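PDB 2XB4: adenylate kinase from Desulfovibrio gigas, which probably catalyses the reversible transfer of the terminal phosphate of ATP to AMP, giving two molecules of ADP, and binds a zinc ion. Local coordinates for residues F6-S11 with I176-V181; F108-L113 with I203-E208; H135-F140 with D149-C154. All coordinates share one frame; numbering follows the deposited sequence. Where two conformers were deposited one is given.

How the contacts relate
Contacts 1 and 2 share the CORE domain of adenylate kinase, and contact 3 belongs to the metal-bearing LID. The centres of contacts 1 and 2 lie about 12 Å apart and the two touch: F6, at the end of strand 2-6, is probably hydrogen-bonded to I110 and I112 of the neighbouring strand 108-113 in the parallel sheet. Their segments alternate along the chain, in the order 6-11, 108-113, 176-181, 203-208. Segments 135-140 and 149-154 fall between 108-113 and 176-181, in the excursion that leaves the CORE and returns by helix 167-177. Contact 3 therefore sits apart, its centre about 27 Å from that of contact 1, consistent with a LID that closes over the site of phosphoryl transfer.

Contact 1: residues F6-S11 with I176-V181. With SRT (S,R meso-tartaric acid), chain C.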
# COMPACT_ATOMS: atom_id res chain seq x y z
N PHE A 6 15.69 -13.36 21.67
CA PHE A 6 16.17 -12.13 21.06
C PHE A 6 16.44 -12.33 19.53
O PHE A 6 17.07 -13.33 19.11
CB PHE A 6 17.52 -11.70 21.70
CG PHE A 6 17.44 -11.35 23.19
CD1 PHE A 6 17.14 -10.04 23.60
CD2 PHE A 6 17.62 -12.33 24.15
CE1 PHE A 6 17.12 -9.68 24.99
CE2 PHE A 6 17.57 -12.04 25.52
CZ PHE A 6 17.32 -10.73 25.98
N GLY A 7 16.12 -11.31 18.73
CA GLY A 7 16.65 -11.28 17.35
C GLY A 7 16.22 -9.96 16.68
O GLY A 7 15.22 -9.34 17.13
N PRO A 8 16.95 -9.53 15.65
CA PRO A 8 16.69 -8.24 15.00
C PRO A 8 15.51 -8.42 14.04
O PRO A 8 15.18 -9.57 13.68
CB PRO A 8 17.92 -8.03 14.11
CG PRO A 8 18.47 -9.41 13.83
CD PRO A 8 18.17 -10.21 15.13
N ASN A 9 14.93 -7.31 13.61
CA ASN A 9 14.04 -7.39 12.45
C ASN A 9 14.76 -8.00 11.25
O ASN A 9 15.93 -7.69 11.03
CB ASN A 9 13.53 -5.98 12.10
CG ASN A 9 12.45 -5.46 13.14
OD1 ASN A 9 11.87 -6.22 13.98
ND2 ASN A 9 12.17 -4.23 13.06
N GLY A 10 14.12 -8.90 10.49
CA GLY A 10 14.80 -9.54 9.35
C GLY A 10 15.32 -10.95 9.69
O GLY A 10 15.84 -11.67 8.81
N SER A 11 15.18 -11.39 10.93
CA SER A 11 15.76 -12.71 11.39
C SER A 11 14.72 -13.85 11.48
O SER A 11 15.07 -14.96 11.89
CB SER A 11 16.45 -12.61 12.77
OG SER A 11 15.53 -12.32 13.82
N ILE A 176 19.33 0.29 17.54
CA ILE A 176 19.11 -0.09 18.90
C ILE A 176 19.48 -1.57 19.06
O ILE A 176 20.15 -1.94 20.01
CB ILE A 176 17.64 0.11 19.30
CG1 ILE A 176 17.34 1.63 19.32
CG2 ILE A 176 17.32 -0.54 20.70
CD1 ILE A 176 15.73 1.91 19.11
N TYR A 177 19.02 -2.42 18.12
CA TYR A 177 19.22 -3.89 18.31
C TYR A 177 20.75 -4.18 18.37
O TYR A 177 21.27 -4.87 19.31
CB TYR A 177 18.58 -4.72 17.18
CG TYR A 177 18.75 -6.22 17.53
CD1 TYR A 177 17.87 -6.82 18.45
CD2 TYR A 177 19.89 -6.95 17.11
CE1 TYR A 177 18.06 -8.14 18.87
CE2 TYR A 177 20.10 -8.28 17.51
CZ TYR A 177 19.17 -8.86 18.39
OH TYR A 177 19.35 -10.17 18.82
N TYR A 178 21.50 -3.55 17.45
CA TYR A 178 22.91 -3.99 17.33
C TYR A 178 23.89 -3.22 18.21
O TYR A 178 25.10 -3.46 18.16
CB TYR A 178 23.35 -3.90 15.87
CG TYR A 178 22.78 -5.06 15.02
CD1 TYR A 178 23.50 -6.27 14.86
CD2 TYR A 178 21.56 -4.91 14.37
CE1 TYR A 178 22.98 -7.36 14.09
CE2 TYR A 178 21.00 -5.94 13.55
CZ TYR A 178 21.71 -7.19 13.43
OH TYR A 178 21.26 -8.19 12.60
N ASN A 179 23.35 -2.36 19.07
CA ASN A 179 24.14 -1.53 20.01
C ASN A 179 24.69 -2.49 21.10
O ASN A 179 23.93 -3.01 21.98
CB ASN A 179 23.19 -0.41 20.52
CG ASN A 179 23.73 0.35 21.70
OD1 ASN A 179 24.86 0.15 22.15
ND2 ASN A 179 22.85 1.19 22.28
N THR A 180 25.99 -2.76 21.04
CA THR A 180 26.59 -3.71 22.00
C THR A 180 27.10 -2.92 23.23
O THR A 180 27.69 -3.52 24.11
CB THR A 180 27.82 -4.49 21.39
OG1 THR A 180 28.88 -3.55 21.03
CG2 THR A 180 27.47 -5.35 20.17
N VAL A 181 26.91 -1.59 23.30
CA VAL A 181 27.29 -0.85 24.53
C VAL A 181 26.13 -1.12 25.51
O VAL A 181 26.34 -1.57 26.61
CB VAL A 181 27.51 0.64 24.29
CG1 VAL A 181 27.92 1.42 25.66
CG2 VAL A 181 28.62 0.85 23.22
O1 SRT C . 11.97 -11.19 9.61
O11 SRT C . 10.28 -12.35 10.57
C1 SRT C . 11.06 -11.37 10.47
C2 SRT C . 11.21 -10.37 11.52
O2 SRT C . 11.22 -8.99 11.19
C3 SRT C . 11.10 -10.82 12.94
O3 SRT C . 12.53 -11.08 12.92
C4 SRT C . 10.84 -9.73 13.88
O4 SRT C . 9.65 -9.47 14.11
O41 SRT C . 11.80 -9.15 14.39
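P8 lies across the aromatic face of Y177, where the two segments press together closely. The proline CD stands 4.0 Å from the centroid of the Y177 ring in a CH-pi contact, while P8 N sits above the same face nearer its rim. Proline suits the place: its compact ring offers CH groups to the aromatic, and its nitrogen has no N-H to satisfy. Y177 reaches it from the last turn of helix 167-177 with CG anti to its backbone N (chi1 -175°), which carries the hydroxyl past P8 until Y177 OH is 3.3 Å from G7 CA. A CB on G7 would point away from the tyrosine and collide with S11 OG, so glycine belongs here. Y178 closes on P8 too, its OH 3.3 Å from P8 CG and hydrogen-bonded to L114 O.

The first segment opens the P-loop, the phosphate-binding loop of this kinase family. P8 to S11 form a type II turn, with glycine at the positive phi of G10, and P8 O accepts from S11 OG at 2.8 Å. The side of the loop turned away from the tyrosines holds meso-tartrate, whose O2 receives G10 N at 3.0 Å (162°). Beyond Y178 the packing ends: the chain runs off through an Asx turn, V181 N to N179 OD1 at 2.9 Å, with T180 and V181 exposed and N179 ND2 bonded to D54 O of the second subunit.

Contact 2: residues F108-L113 with I203-E208; sequences FVIEIL and IELDGE
I203 joins V109 and E111 through its backbone, in the parallel pairing that sets strand 201-206 at the edge of the CORE sheet of this P-loop kinase fold. I203 N donates to V109 O at 2.7 Å, its O accepts from E111 N, and its CD1 branch meets F108 CD2 at 3.9 Å. Branched aliphatic residues suit this face, where helix 211-222 packs on I110 and I203. E204 points to the other face, its CB 3.8 Å from L113 CD1 and its carboxylate near that of E111, OE2 to OE1 4.4 Å. A water donating to both oxygens probably eases their repulsion, as do K192, salt-bridged to E204, and Y202, whose OH bonds to E111. L205 returns to the apolar face; with CG anti to its carbonyl carbon (chi1 -68°), CD1 lands 3.6 Å from I110 CG2. Its N and O continue the ladder to E111 and L113. D206 lies exposed on the E204 face, which suits an acidic side chain. G207, lacking a side chain, fits between I112 CG2 and L113 O, the latter accepting G207 N at 2.8 Å. E208 N closes an Asx turn, reaching D206 OD1 from above the carboxylate plane at 3.0 Å.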
# COMPACT_ATOMS: atom_id res chain seq x y z
N PHE A 108 15.84 -21.09 29.37
CA PHE A 108 16.56 -20.96 28.13
C PHE A 108 16.56 -19.50 27.67
O PHE A 108 15.56 -18.80 27.82
CB PHE A 108 15.88 -21.80 27.03
CG PHE A 108 15.94 -23.31 27.30
CD1 PHE A 108 14.89 -23.99 27.93
CD2 PHE A 108 17.08 -24.04 26.93
CE1 PHE A 108 14.95 -25.38 28.17
CE2 PHE A 108 17.17 -25.46 27.20
CZ PHE A 108 16.10 -26.13 27.81
N VAL A 109 17.62 -19.10 26.98
CA VAL A 109 17.56 -17.81 26.30
C VAL A 109 17.97 -18.13 24.89
O VAL A 109 19.03 -18.78 24.66
CB VAL A 109 18.57 -16.75 26.93
CG1 VAL A 109 18.73 -15.48 26.03
CG2 VAL A 109 18.11 -16.39 28.30
N ILE A 110 17.15 -17.72 23.94
CA ILE A 110 17.47 -17.98 22.51
C ILE A 110 17.90 -16.68 21.81
O ILE A 110 17.21 -15.66 21.90
CB ILE A 110 16.24 -18.51 21.81
CG1 ILE A 110 15.88 -19.92 22.37
CG2 ILE A 110 16.44 -18.63 20.23
CD1 ILE A 110 14.47 -20.43 21.91
N GLU A 111 18.99 -16.72 21.05
CA GLU A 111 19.36 -15.55 20.28
C GLU A 111 19.49 -15.99 18.83
O GLU A 111 20.24 -16.94 18.54
CB GLU A 111 20.69 -14.95 20.78
CG GLU A 111 21.14 -13.74 19.95
CD GLU A 111 22.67 -13.42 20.05
OE1 GLU A 111 23.42 -13.96 20.92
OE2 GLU A 111 23.11 -12.62 19.21
N ILE A 112 18.78 -15.31 17.93
CA ILE A 112 18.96 -15.55 16.50
C ILE A 112 20.01 -14.55 15.97
O ILE A 112 19.83 -13.34 16.11
CB ILE A 112 17.65 -15.39 15.73
CG1 ILE A 112 16.58 -16.31 16.38
CG2 ILE A 112 17.92 -15.74 14.20
CD1 ILE A 112 15.19 -16.04 15.86
N LEU A 113 21.07 -15.07 15.35
CA LEU A 113 22.29 -14.30 14.99
C LEU A 113 22.18 -14.06 13.52
O LEU A 113 21.96 -15.05 12.76
CB LEU A 113 23.59 -15.14 15.16
CG LEU A 113 24.15 -15.05 16.56
CD1 LEU A 113 23.27 -15.85 17.59
CD2 LEU A 113 25.57 -15.55 16.55
N ILE A 203 21.05 -20.41 23.87
CA ILE A 203 21.05 -21.08 22.55
C ILE A 203 21.30 -20.01 21.47
O ILE A 203 20.61 -19.00 21.47
CB ILE A 203 19.71 -21.77 22.30
CG1 ILE A 203 19.53 -22.93 23.30
CG2 ILE A 203 19.67 -22.43 20.80
CD1 ILE A 203 18.12 -23.64 23.15
N GLU A 204 22.29 -20.23 20.59
CA GLU A 204 22.58 -19.29 19.49
C GLU A 204 22.14 -19.99 18.23
O GLU A 204 22.59 -21.14 17.96
CB GLU A 204 24.09 -19.06 19.43
CG GLU A 204 24.65 -18.19 20.57
CD GLU A 204 26.16 -17.97 20.38
OE1 GLU A 204 26.82 -18.79 19.74
OE2 GLU A 204 26.69 -16.96 20.82
N LEU A 205 21.23 -19.38 17.49
CA LEU A 205 20.72 -19.91 16.25
C LEU A 205 21.33 -19.12 15.08
O LEU A 205 21.27 -17.88 15.06
CB LEU A 205 19.19 -19.74 16.25
CG LEU A 205 18.45 -20.61 17.25
CD1 LEU A 205 16.86 -20.36 17.07
CD2 LEU A 205 18.83 -22.15 17.06
N ASP A 206 21.91 -19.81 14.13
CA ASP A 206 22.46 -19.14 12.93
C ASP A 206 21.31 -18.83 12.01
O ASP A 206 20.80 -19.73 11.31
CB ASP A 206 23.42 -20.07 12.17
CG ASP A 206 23.85 -19.50 10.80
OD1 ASP A 206 23.56 -18.31 10.48
OD2 ASP A 206 24.46 -20.27 10.04
N GLY A 207 20.95 -17.55 11.96
CA GLY A 207 19.79 -17.06 11.22
C GLY A 207 19.88 -17.15 9.71
O GLY A 207 18.87 -16.97 9.06
N GLU A 208 21.05 -17.48 9.14
CA GLU A 208 21.21 -17.66 7.69
C GLU A 208 20.80 -19.07 7.16
O GLU A 208 20.61 -19.20 5.95
CB GLU A 208 22.63 -17.26 7.19
CG GLU A 208 23.02 -15.76 7.52
CD GLU A 208 24.23 -15.14 6.77
OE1 GLU A 208 25.26 -14.81 7.45
OE2 GLU A 208 24.14 -14.92 5.50
O HOH W 1 26.10 -14.49 20.92

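Contact 3: residues H135-F140 with D149-C154. With ZN (zinc ion), chain B.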
# COMPACT_ATOMS: atom_id res chain seq x y z
N HIS A 135 2.52 -16.37 -0.29
CA HIS A 135 3.60 -17.02 -1.17
C HIS A 135 4.98 -16.36 -0.94
O HIS A 135 5.15 -15.25 -1.35
CB HIS A 135 3.24 -16.87 -2.68
CG HIS A 135 2.03 -17.68 -3.10
ND1 HIS A 135 1.43 -17.53 -4.34
CD2 HIS A 135 1.36 -18.68 -2.47
CE1 HIS A 135 0.38 -18.35 -4.42
NE2 HIS A 135 0.34 -19.08 -3.32
N PRO A 136 5.96 -17.06 -0.31
CA PRO A 136 7.20 -16.31 0.04
C PRO A 136 8.08 -16.02 -1.17
O PRO A 136 8.38 -16.93 -1.97
CB PRO A 136 7.92 -17.25 1.07
CG PRO A 136 6.83 -18.15 1.63
CD PRO A 136 5.91 -18.38 0.34
N ASN A 137 8.48 -14.76 -1.34
CA ASN A 137 9.41 -14.35 -2.42
C ASN A 137 10.37 -13.34 -1.81
O ASN A 137 9.92 -12.43 -1.13
CB ASN A 137 8.70 -13.64 -3.60
CG ASN A 137 7.78 -14.64 -4.44
OD1 ASN A 137 6.57 -14.87 -4.09
ND2 ASN A 137 8.29 -15.17 -5.51
N ASN A 138 11.66 -13.49 -2.11
CA ASN A 138 12.60 -12.57 -1.55
C ASN A 138 13.81 -12.53 -2.49
O ASN A 138 14.49 -13.55 -2.66
CB ASN A 138 13.03 -12.97 -0.12
CG ASN A 138 13.72 -11.83 0.60
OD1 ASN A 138 14.77 -11.28 0.10
ND2 ASN A 138 13.17 -11.43 1.77
N ILE A 139 14.08 -11.35 -3.06
CA ILE A 139 15.21 -11.20 -3.94
C ILE A 139 16.59 -11.45 -3.25
O ILE A 139 17.52 -11.78 -3.92
CB ILE A 139 15.18 -9.84 -4.77
CG1 ILE A 139 15.32 -8.57 -3.89
CG2 ILE A 139 13.90 -9.70 -5.55
CD1 ILE A 139 15.76 -7.32 -4.74
N PHE A 140 16.67 -11.43 -1.93
CA PHE A 140 17.95 -11.58 -1.21
C PHE A 140 18.09 -12.95 -0.52
O PHE A 140 19.09 -13.18 0.20
CB PHE A 140 18.16 -10.41 -0.20
CG PHE A 140 19.59 -10.29 0.33
CD1 PHE A 140 20.63 -9.70 -0.44
CD2 PHE A 140 19.92 -10.76 1.63
CE1 PHE A 140 21.94 -9.62 0.10
CE2 PHE A 140 21.25 -10.68 2.14
CZ PHE A 140 22.23 -10.11 1.41
N ASP A 149 10.49 -11.47 -12.65
CA ASP A 149 9.70 -10.46 -11.93
C ASP A 149 8.44 -11.02 -11.30
O ASP A 149 7.69 -10.24 -10.81
CB ASP A 149 9.25 -9.35 -12.88
CG ASP A 149 10.39 -8.46 -13.30
OD1 ASP A 149 11.25 -8.15 -12.45
OD2 ASP A 149 10.41 -8.09 -14.49
N VAL A 150 8.20 -12.33 -11.38
CA VAL A 150 6.91 -12.88 -10.87
C VAL A 150 7.03 -13.89 -9.77
O VAL A 150 8.11 -14.46 -9.48
CB VAL A 150 5.97 -13.46 -12.04
CG1 VAL A 150 5.67 -12.36 -13.05
CG2 VAL A 150 6.62 -14.65 -12.78
N CYS A 151 5.89 -14.13 -9.11
CA CYS A 151 5.85 -15.05 -7.96
C CYS A 151 6.38 -16.44 -8.32
O CYS A 151 5.92 -17.00 -9.32
CB CYS A 151 4.39 -15.15 -7.45
SG CYS A 151 4.28 -16.30 -6.04
N ARG A 152 7.32 -17.00 -7.53
CA ARG A 152 7.91 -18.31 -7.80
C ARG A 152 6.94 -19.46 -7.52
O ARG A 152 7.20 -20.60 -7.89
CB ARG A 152 9.14 -18.51 -6.89
CG ARG A 152 8.70 -18.51 -5.37
CD ARG A 152 9.89 -18.58 -4.44
NE ARG A 152 10.84 -19.57 -4.90
CZ ARG A 152 10.76 -20.85 -4.56
NH1 ARG A 152 9.73 -21.21 -3.74
NH2 ARG A 152 11.68 -21.75 -5.03
N VAL A 153 5.83 -19.18 -6.82
CA VAL A 153 4.84 -20.24 -6.51
C VAL A 153 3.78 -20.28 -7.60
O VAL A 153 3.44 -21.36 -8.07
CB VAL A 153 4.09 -19.94 -5.16
CG1 VAL A 153 3.05 -21.06 -4.83
CG2 VAL A 153 5.06 -19.82 -3.99
N CYS A 154 3.24 -19.13 -7.99
CA CYS A 154 2.05 -19.15 -8.87
C CYS A 154 2.16 -18.27 -10.11
O CYS A 154 1.24 -18.29 -10.95
CB CYS A 154 0.77 -18.77 -8.09
SG CYS A 154 0.75 -16.93 -7.73
ZN ZN B . 1.96 -16.27 -5.83
O HOH W 2 8.38 -19.79 -1.95
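H135 and V153 cross at about a right angle, the CG1 methyl of V153 set over the centre of the imidazole face: it lies 3.6 Å from the H135 ring centroid, only 7° off its normal. The ring's edge faces the metal, with H135 ND1 2.0 Å from the zinc ion and C154 SG near the ring plane. Histidine suits the place because ND1 offers a lone pair to the metal; in this crystal NE2 bonds T15 OG1 of the third subunit. C151 SG binds the same ion at 2.3 Å and also accepts V153 N and C154 N, which should spread its thiolate charge. C129 completes this site of three cysteines and one histidine, which ties together the LID's loops between strands 128-129 and 158-159. P136 follows, its carbonyl O 3.3 Å from R152 CD and linked through one water to R152 NH1. Arginine suits this exposed position, its long chain bent at chi3 (-45°) beside the backbone while its polar end reaches water. N137 is buried, its amide passing R152 in the opposite direction and abutting C151, the amide and guanidinium planes 61° apart.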